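Local coordinates for DUF3256 domain-containing protein (Porphyromonas gingivalis W83, PDB 2P3P) that is of unknown function but belongs to the DUF3256 family and can bind a magnesium ion, at residues Glu11-Phe16 / Phe79-Leu83; Arg121-Pro126 / Tyr195-Arg201; Gln125-Phe131 / Leu150-Met155. All coordinates share one frame; numbering follows the deposited sequence.

Interaction 1: residues Glu11-Phe16 / Phe79-Leu83; sequences ELERCF and FMRIL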
# COMPACT_ATOMS: atom_id res chain seq x y z
N GLU A 11 10.29 -17.36 -0.45
CA GLU A 11 11.03 -16.30 0.22
C GLU A 11 10.13 -15.41 1.09
O GLU A 11 10.53 -15.01 2.20
CB GLU A 11 11.80 -15.48 -0.80
CG GLU A 11 12.69 -14.48 -0.17
CD GLU A 11 13.60 -13.82 -1.14
OE1 GLU A 11 13.25 -13.70 -2.35
OE2 GLU A 11 14.67 -13.39 -0.69
N LEU A 12 8.91 -15.13 0.62
CA LEU A 12 8.01 -14.24 1.38
C LEU A 12 7.64 -14.93 2.69
O LEU A 12 7.67 -14.29 3.75
CB LEU A 12 6.77 -13.86 0.59
CG LEU A 12 5.78 -12.96 1.35
CD1 LEU A 12 6.48 -11.64 1.67
CD2 LEU A 12 4.50 -12.76 0.50
N GLU A 13 7.31 -16.22 2.61
CA GLU A 13 7.02 -17.04 3.80
C GLU A 13 8.17 -17.02 4.82
O GLU A 13 7.96 -16.80 6.02
CB GLU A 13 6.69 -18.47 3.42
CG GLU A 13 6.76 -19.44 4.59
CD GLU A 13 6.16 -20.81 4.34
OE1 GLU A 13 5.71 -21.12 3.23
OE2 GLU A 13 6.15 -21.62 5.31
N ARG A 14 9.39 -17.22 4.33
CA ARG A 14 10.58 -17.15 5.18
C ARG A 14 10.68 -15.82 5.91
O ARG A 14 10.88 -15.77 7.11
CB ARG A 14 11.84 -17.36 4.35
CG ARG A 14 11.88 -18.69 3.61
CD ARG A 14 13.30 -19.20 3.47
NE ARG A 14 14.11 -18.40 2.55
CZ ARG A 14 14.05 -18.47 1.22
NH1 ARG A 14 13.19 -19.30 0.62
NH2 ARG A 14 14.84 -17.69 0.48
N CYS A 15 10.54 -14.74 5.16
CA CYS A 15 10.67 -13.38 5.72
C CYS A 15 9.57 -13.08 6.73
O CYS A 15 9.84 -12.50 7.80
CB CYS A 15 10.67 -12.35 4.59
SG CYS A 15 12.08 -12.46 3.51
N PHE A 16 8.35 -13.48 6.40
CA PHE A 16 7.21 -13.31 7.29
C PHE A 16 7.39 -14.04 8.61
O PHE A 16 7.08 -13.51 9.71
CB PHE A 16 5.94 -13.84 6.63
CG PHE A 16 4.70 -13.53 7.38
CD1 PHE A 16 4.32 -12.23 7.60
CD2 PHE A 16 3.85 -14.56 7.82
CE1 PHE A 16 3.15 -11.93 8.26
CE2 PHE A 16 2.67 -14.25 8.47
CZ PHE A 16 2.33 -12.94 8.71
N PHE A 79 -0.13 -4.81 3.23
CA PHE A 79 0.01 -5.68 2.08
C PHE A 79 1.51 -5.75 1.80
O PHE A 79 2.16 -4.74 1.71
CB PHE A 79 -0.74 -5.12 0.89
CG PHE A 79 -0.66 -5.98 -0.31
CD1 PHE A 79 -1.52 -7.09 -0.44
CD2 PHE A 79 0.26 -5.72 -1.31
CE1 PHE A 79 -1.46 -7.92 -1.58
CE2 PHE A 79 0.32 -6.55 -2.45
CZ PHE A 79 -0.52 -7.65 -2.57
N MSE A 80 2.05 -6.95 1.72
CA MSE A 80 3.48 -7.08 1.53
C MSE A 80 3.81 -8.13 0.51
O MSE A 80 3.08 -9.15 0.34
CB MSE A 80 4.20 -7.41 2.84
CG MSE A 80 3.90 -8.77 3.35
SE MSE A 80 4.94 -9.19 4.99
CE MSE A 80 4.02 -7.99 6.16
N ARG A 81 4.92 -7.88 -0.18
CA ARG A 81 5.38 -8.72 -1.29
C ARG A 81 6.88 -8.59 -1.39
O ARG A 81 7.40 -7.57 -0.99
CB ARG A 81 4.80 -8.26 -2.62
CG ARG A 81 3.34 -8.54 -2.79
CD ARG A 81 2.93 -8.55 -4.25
NE ARG A 81 3.52 -9.69 -4.94
CZ ARG A 81 3.74 -9.72 -6.24
NH1 ARG A 81 3.50 -8.65 -6.97
NH2 ARG A 81 4.26 -10.80 -6.79
N ILE A 82 7.54 -9.59 -1.98
CA ILE A 82 8.92 -9.52 -2.42
C ILE A 82 8.95 -8.91 -3.84
O ILE A 82 8.15 -9.25 -4.69
CB ILE A 82 9.59 -10.94 -2.49
CG1 ILE A 82 9.58 -11.58 -1.13
CG2 ILE A 82 11.10 -10.84 -2.83
CD1 ILE A 82 10.47 -10.87 -0.17
N LEU A 83 9.92 -8.06 -4.07
CA LEU A 83 10.23 -7.52 -5.40
C LEU A 83 11.70 -7.80 -5.70
O LEU A 83 12.59 -7.76 -4.82
CB LEU A 83 9.98 -6.01 -5.47
CG LEU A 83 8.60 -5.47 -5.13
CD1 LEU A 83 8.59 -3.94 -5.08
CD2 LEU A 83 7.62 -6.02 -6.13
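Leu-12 and Ile-82 form the middle of an apolar contact between a short helix and a strand, their CA atoms 6.1 Å apart. The two side chains lie antiparallel, one alongside the other, and CG1 of Ile-82 lies against CB of Leu-12 at 4.0 Å and equally against its CA, so the isoleucine rests on the helix surface itself. With CG anti to the backbone N (chi1 179°), Leu-12 sends its two methyls out to the strand: CD1 reaches CG of Met-80, while CD2 ends near the carbonyl oxygen of the same residue. One helical turn on, the sulfur of Cys-15 meets Ile-82 CD1 at 4.3 Å.

A Met-aromatic contact adds to this packing. Met-80 is a selenomethionine, and its chain bends at the last torsion, bringing SE to within 4.1 Å of Phe-16 CD1. The selenium stands 5.3 Å from the centroid of the Phe-16 ring, 67° off the ring normal, and the selenomethionine chain runs roughly perpendicular to the phenylalanine.

Polar groups contribute little across the contact. The extended Glu-11 side chain passes across that of Ile-82, with Glu-11 OE1 3.6 Å from Ile-82 CG2, but that oxygen is hydrogen-bonded to Ser-90 OG on the adjacent strand.

The axes of 11-16 and 79-83 approach to 8.5 Å, with their N-to-C directions at 124°. Helix 11-18 lies on one face of the seven-stranded antiparallel sheet: Leu-12 and Phe-16 also touch Ile-68 of strand 67-72, Ile-82 packs on Ile-92 and Met-80 on Val-94 of strand 90-98. Arg-81 points to the other face, where it bonds to the carbonyl of Asn-66 and touches Leu-159 of strand 155-159.

Interaction 2: residues Arg121-Pro126 / Tyr195-Arg201; sequences RFWQQP and YRWQSGR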
# COMPACT_ATOMS: atom_id res chain seq x y z
N ARG A 121 14.40 6.01 -2.84
CA ARG A 121 15.23 5.34 -3.80
C ARG A 121 14.38 4.53 -4.80
O ARG A 121 14.74 4.39 -5.98
CB ARG A 121 16.16 4.40 -3.06
CG ARG A 121 17.33 4.01 -3.87
CD ARG A 121 17.84 2.64 -3.46
NE ARG A 121 18.57 2.10 -4.60
CZ ARG A 121 19.66 1.35 -4.52
NH1 ARG A 121 20.20 1.04 -3.35
NH2 ARG A 121 20.21 0.93 -5.64
N PHE A 122 13.28 3.98 -4.30
CA PHE A 122 12.43 3.08 -5.05
C PHE A 122 11.11 3.67 -5.52
O PHE A 122 10.43 3.12 -6.40
CB PHE A 122 12.10 1.88 -4.14
CG PHE A 122 13.29 1.25 -3.54
CD1 PHE A 122 14.12 0.48 -4.30
CD2 PHE A 122 13.60 1.44 -2.20
CE1 PHE A 122 15.24 -0.15 -3.75
CE2 PHE A 122 14.70 0.82 -1.65
CZ PHE A 122 15.52 0.03 -2.42
N TRP A 123 10.70 4.75 -4.88
CA TRP A 123 9.38 5.29 -5.10
C TRP A 123 9.35 6.79 -4.85
O TRP A 123 9.84 7.27 -3.82
CB TRP A 123 8.39 4.60 -4.16
CG TRP A 123 7.06 5.31 -4.01
CD1 TRP A 123 6.65 6.07 -2.96
CD2 TRP A 123 6.01 5.33 -4.96
NE1 TRP A 123 5.38 6.58 -3.21
CE2 TRP A 123 4.96 6.14 -4.43
CE3 TRP A 123 5.84 4.75 -6.23
CZ2 TRP A 123 3.77 6.36 -5.10
CZ3 TRP A 123 4.64 4.94 -6.88
CH2 TRP A 123 3.63 5.75 -6.32
N GLN A 124 8.81 7.54 -5.81
CA GLN A 124 8.58 8.97 -5.65
C GLN A 124 7.07 9.22 -5.63
O GLN A 124 6.41 9.02 -6.64
CB GLN A 124 9.21 9.78 -6.80
CG GLN A 124 8.98 11.26 -6.73
CD GLN A 124 9.70 12.06 -7.86
OE1 GLN A 124 10.65 11.56 -8.51
NE2 GLN A 124 9.29 13.31 -8.05
N GLN A 125 6.55 9.74 -4.53
CA GLN A 125 5.11 9.99 -4.43
C GLN A 125 4.69 11.02 -5.50
O GLN A 125 5.32 12.06 -5.63
CB GLN A 125 4.75 10.54 -3.04
CG GLN A 125 3.28 10.70 -2.73
CD GLN A 125 2.58 9.39 -2.35
OE1 GLN A 125 3.04 8.34 -2.70
NE2 GLN A 125 1.45 9.48 -1.67
N PRO A 126 3.67 10.71 -6.30
CA PRO A 126 3.23 11.74 -7.26
C PRO A 126 2.66 12.97 -6.57
O PRO A 126 2.27 12.87 -5.40
CB PRO A 126 2.15 11.04 -8.08
CG PRO A 126 1.73 9.86 -7.32
CD PRO A 126 2.87 9.48 -6.39
N TYR A 195 2.26 2.38 -12.15
CA TYR A 195 3.71 2.30 -12.07
C TYR A 195 4.14 0.83 -12.19
O TYR A 195 3.45 -0.10 -11.74
CB TYR A 195 4.16 2.88 -10.71
CG TYR A 195 4.07 4.39 -10.55
CD1 TYR A 195 5.21 5.17 -10.58
CD2 TYR A 195 2.84 5.04 -10.26
CE1 TYR A 195 5.16 6.53 -10.45
CE2 TYR A 195 2.76 6.41 -10.11
CZ TYR A 195 3.92 7.17 -10.18
OH TYR A 195 3.89 8.55 -10.05
N ARG A 196 5.30 0.63 -12.77
CA ARG A 196 5.84 -0.69 -12.99
C ARG A 196 7.23 -0.71 -12.36
O ARG A 196 8.01 0.24 -12.47
CB ARG A 196 5.92 -0.98 -14.50
CG ARG A 196 6.23 -2.42 -14.80
CD ARG A 196 6.08 -2.73 -16.30
NE ARG A 196 6.77 -3.99 -16.55
CZ ARG A 196 7.35 -4.34 -17.71
NH1 ARG A 196 7.32 -3.54 -18.78
NH2 ARG A 196 7.95 -5.53 -17.80
N TRP A 197 7.53 -1.80 -11.68
CA TRP A 197 8.85 -2.03 -11.10
C TRP A 197 9.82 -2.42 -12.21
O TRP A 197 9.64 -3.44 -12.90
CB TRP A 197 8.74 -3.14 -10.08
CG TRP A 197 9.97 -3.43 -9.29
CD1 TRP A 197 10.79 -4.49 -9.44
CD2 TRP A 197 10.48 -2.70 -8.16
NE1 TRP A 197 11.76 -4.47 -8.50
CE2 TRP A 197 11.59 -3.39 -7.68
CE3 TRP A 197 10.06 -1.56 -7.49
CZ2 TRP A 197 12.34 -2.95 -6.58
CZ3 TRP A 197 10.82 -1.11 -6.40
CH2 TRP A 197 11.94 -1.80 -5.97
N GLN A 198 10.84 -1.60 -12.38
CA GLN A 198 11.76 -1.77 -13.47
C GLN A 198 13.11 -1.41 -12.91
O GLN A 198 13.33 -0.28 -12.47
CB GLN A 198 11.38 -0.85 -14.64
CG GLN A 198 10.07 -1.24 -15.35
CD GLN A 198 9.52 -0.18 -16.33
OE1 GLN A 198 10.10 0.90 -16.50
NE2 GLN A 198 8.42 -0.51 -16.99
N SER A 199 14.00 -2.40 -12.88
CA SER A 199 15.37 -2.24 -12.40
C SER A 199 15.42 -1.52 -11.05
O SER A 199 16.05 -0.46 -10.90
CB SER A 199 16.21 -1.50 -13.44
OG SER A 199 15.76 -0.16 -13.60
N GLY A 200 14.74 -2.12 -10.08
CA GLY A 200 14.86 -1.74 -8.69
C GLY A 200 14.16 -0.44 -8.32
O GLY A 200 14.56 0.17 -7.33
N ARG A 201 13.16 -0.02 -9.09
CA ARG A 201 12.35 1.17 -8.74
C ARG A 201 11.02 1.25 -9.50
O ARG A 201 10.85 0.65 -10.55
CB ARG A 201 13.14 2.46 -9.00
CG ARG A 201 13.52 2.64 -10.44
CD ARG A 201 14.16 4.01 -10.69
NE ARG A 201 15.30 4.35 -9.83
CZ ARG A 201 16.45 3.67 -9.72
NH1 ARG A 201 16.66 2.53 -10.38
NH2 ARG A 201 17.40 4.15 -8.92
O HOH W 1 16.72 1.22 -6.94
O HOH W 2 6.07 9.75 -9.27
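Tyr-195 offers the face of its ring to the edge of Trp-123, a T-shaped pair with centroids 4.8 Å apart and planes at 62°. Trp-123 sends CG opposite its backbone N (chi1 164°), which helps bring CZ3 of the indole over the middle of the phenol, 3.8 Å from Tyr-195 CG. The indole is itself steadied from within its own segment, because NE1 donates to Gln-125 OE1 almost in the ring plane. At the far end of the phenol, OH lies 3.6 Å from Pro-126 CB, and a water at 2.6 Å from this OH donates to Gln-124 O, tying the tyrosine to the backbone of 121-126.

Two residues on, Trp-197 lies beside Phe-122 with both side chains pointing the same way. Their planes are within 27° of parallel but slid apart, so they barely overlap; the close approach is Trp-197 CH2 to Phe-122 CD1 at 3.6 Å. The indole NE1 bonds outside the pair, to Pro-84 O.

At the turn, Gly-200 brings its carbonyl oxygen to the rim of the Phe-122 ring, in the ring plane and 3.1 Å from CD1, where the polarised ring C-H probably favours it. Arg-201 then passes the backbone of 121-122, its CA 3.6 Å from Phe-122 O.

Ser-199 and Gly-200, both with positive phi, form a tight two-residue turn close to type I', closed by Gln-198 N to Arg-201 O and a weak return bond. This is a beta-hairpin joining strands 193-197 and 202-204, with the irregular segment 121-126 held along it by aromatic packing, bridging water and a backbone hydrogen bond between Phe-122 and Phe-202.

Interaction 3: residues Gln125-Phe131 / Leu150-Met155; sequences QPRIEDF and LTPSYM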
# COMPACT_ATOMS: atom_id res chain seq x y z
N GLN A 125 6.55 9.74 -4.53
CA GLN A 125 5.11 9.99 -4.43
C GLN A 125 4.69 11.02 -5.50
O GLN A 125 5.32 12.06 -5.63
CB GLN A 125 4.75 10.54 -3.04
CG GLN A 125 3.28 10.70 -2.73
CD GLN A 125 2.58 9.39 -2.35
OE1 GLN A 125 3.04 8.34 -2.70
NE2 GLN A 125 1.45 9.48 -1.67
N PRO A 126 3.67 10.71 -6.30
CA PRO A 126 3.23 11.74 -7.26
C PRO A 126 2.66 12.97 -6.57
O PRO A 126 2.27 12.87 -5.40
CB PRO A 126 2.15 11.04 -8.08
CG PRO A 126 1.73 9.86 -7.32
CD PRO A 126 2.87 9.48 -6.39
N ARG A 127 2.73 14.11 -7.26
CA ARG A 127 2.08 15.36 -6.85
C ARG A 127 0.62 15.28 -7.22
O ARG A 127 0.24 14.52 -8.13
CB ARG A 127 2.69 16.58 -7.55
CG ARG A 127 4.16 16.82 -7.22
CD ARG A 127 4.80 17.93 -8.07
NE ARG A 127 3.99 19.16 -8.09
CZ ARG A 127 4.43 20.37 -8.40
NH1 ARG A 127 3.59 21.39 -8.39
NH2 ARG A 127 5.71 20.57 -8.70
N ILE A 128 -0.21 16.09 -6.56
CA ILE A 128 -1.63 16.04 -6.87
C ILE A 128 -1.85 16.45 -8.34
O ILE A 128 -2.83 16.04 -8.96
CB ILE A 128 -2.48 16.89 -5.90
CG1 ILE A 128 -3.97 16.57 -6.04
CG2 ILE A 128 -2.24 18.42 -6.12
CD1 ILE A 128 -4.36 15.11 -5.80
N GLU A 129 -0.95 17.26 -8.92
CA GLU A 129 -1.16 17.73 -10.29
C GLU A 129 -1.08 16.62 -11.31
O GLU A 129 -1.61 16.76 -12.43
CB GLU A 129 -0.21 18.89 -10.69
CG GLU A 129 1.29 18.51 -10.83
CD GLU A 129 2.15 19.61 -11.44
OE1 GLU A 129 1.63 20.70 -11.84
OE2 GLU A 129 3.37 19.36 -11.54
N ASP A 130 -0.40 15.54 -10.94
CA ASP A 130 -0.36 14.32 -11.76
C ASP A 130 -1.73 13.70 -12.02
O ASP A 130 -1.86 12.87 -12.92
CB ASP A 130 0.59 13.30 -11.16
CG ASP A 130 2.02 13.83 -11.10
OD1 ASP A 130 2.41 14.63 -11.98
OD2 ASP A 130 2.74 13.44 -10.18
N PHE A 131 -2.73 14.12 -11.24
CA PHE A 131 -4.08 13.55 -11.32
C PHE A 131 -5.01 14.56 -12.02
O PHE A 131 -6.25 14.37 -12.06
CB PHE A 131 -4.61 13.24 -9.91
CG PHE A 131 -3.88 12.14 -9.22
CD1 PHE A 131 -4.28 10.81 -9.37
CD2 PHE A 131 -2.76 12.41 -8.45
CE1 PHE A 131 -3.60 9.78 -8.75
CE2 PHE A 131 -2.06 11.37 -7.84
CZ PHE A 131 -2.50 10.05 -7.99
N LEU A 150 -7.06 20.73 -1.91
CA LEU A 150 -6.29 19.72 -2.63
C LEU A 150 -5.21 19.11 -1.74
O LEU A 150 -4.67 18.07 -2.08
CB LEU A 150 -5.65 20.34 -3.90
CG LEU A 150 -6.58 20.64 -5.09
CD1 LEU A 150 -5.79 21.30 -6.21
CD2 LEU A 150 -7.29 19.38 -5.60
N THR A 151 -4.92 19.76 -0.61
CA THR A 151 -3.90 19.32 0.34
C THR A 151 -4.54 19.29 1.73
O THR A 151 -5.14 20.29 2.13
CB THR A 151 -2.70 20.29 0.31
OG1 THR A 151 -2.12 20.30 -1.00
CG2 THR A 151 -1.65 19.91 1.33
N PRO A 152 -4.40 18.20 2.51
CA PRO A 152 -3.53 17.02 2.32
C PRO A 152 -3.94 16.18 1.13
O PRO A 152 -5.12 15.93 0.92
CB PRO A 152 -3.67 16.25 3.65
CG PRO A 152 -4.14 17.25 4.60
CD PRO A 152 -5.05 18.14 3.84
N SER A 153 -2.96 15.76 0.34
CA SER A 153 -3.25 15.07 -0.88
C SER A 153 -3.27 13.57 -0.63
O SER A 153 -2.39 12.83 -1.08
CB SER A 153 -2.24 15.45 -1.95
OG SER A 153 -2.23 16.85 -2.16
N TYR A 154 -4.33 13.11 0.01
CA TYR A 154 -4.50 11.68 0.31
C TYR A 154 -4.46 10.87 -0.96
O TYR A 154 -5.03 11.25 -1.99
CB TYR A 154 -5.79 11.41 1.09
CG TYR A 154 -5.96 12.25 2.33
CD1 TYR A 154 -5.19 12.02 3.45
CD2 TYR A 154 -6.92 13.27 2.40
CE1 TYR A 154 -5.34 12.76 4.61
CE2 TYR A 154 -7.06 14.04 3.57
CZ TYR A 154 -6.28 13.77 4.66
OH TYR A 154 -6.38 14.49 5.86
N MSE A 155 -3.74 9.76 -0.91
CA MSE A 155 -3.67 8.82 -2.02
C MSE A 155 -3.62 7.39 -1.50
O MSE A 155 -2.94 7.06 -0.52
CB MSE A 155 -2.44 9.10 -2.93
CG MSE A 155 -2.42 10.49 -3.56
SE MSE A 155 -0.66 10.90 -4.27
CE MSE A 155 -0.86 12.88 -4.51
O HOH W 3 -0.16 7.29 -0.64
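Met-155, a selenomethionine, pushes its side chain into the bend made by Pro-126, Ile-128 and Phe-131. Its CG lies beside the backbone N (chi1 -60°) and the chain runs extended from there, which carries the methyl CE to 3.3 Å from Pro-126 O and 3.8 Å from Phe-131 CE2. The selenium makes a Met-aromatic contact, 5.0 Å from the centroid of the Phe-131 ring and 66° off its normal; it also lies 4.0 Å from Pro-126 CG.

Gln-125 runs the opposite way alongside, its bend at chi2 (79°) laying NE2 3.6 Å from the selenium. The same NE2 donates to a water that in turn donates to Met-155 O, while OE1 serves Trp-123.

Ile-128, at the start of a 3-10 turn, brings CG1 loosely against Leu-150 CD2, and its CB rests 3.7 Å from Ser-153 OG. That hydroxyl is occupied, donating back to Leu-150 O at 2.7 Å; Ser-153 is also the centre of an inverse gamma turn.

No direct hydrogen bond joins the two segments: van der Waals contact, much of it with the polarisable selenoether of Met-155, holds them, and one water supplies the polar bridge.

The first segments of interactions 2 and 3 run on along one loop and share Gln-125 and Pro-126; the centres of the two contacts are about 17 Å apart. In them the loop first lines the hairpin at 195-201 and then turns to meet the entry to strand 155-159, so both lean on the four-stranded sheet. Interaction 1 belongs to the larger sheet, yet it touches interaction 2 where Leu-83 CD1 packs 3.7 Å from Trp-197 CE3. Interactions 1 and 3 lie on opposite sides of the chain's centre, about 29 Å between centres. Interaction 3 alone approaches the magnesium site: the side chain of Leu-150 is about 6 Å from that of Ser-149, although no ion is bound here.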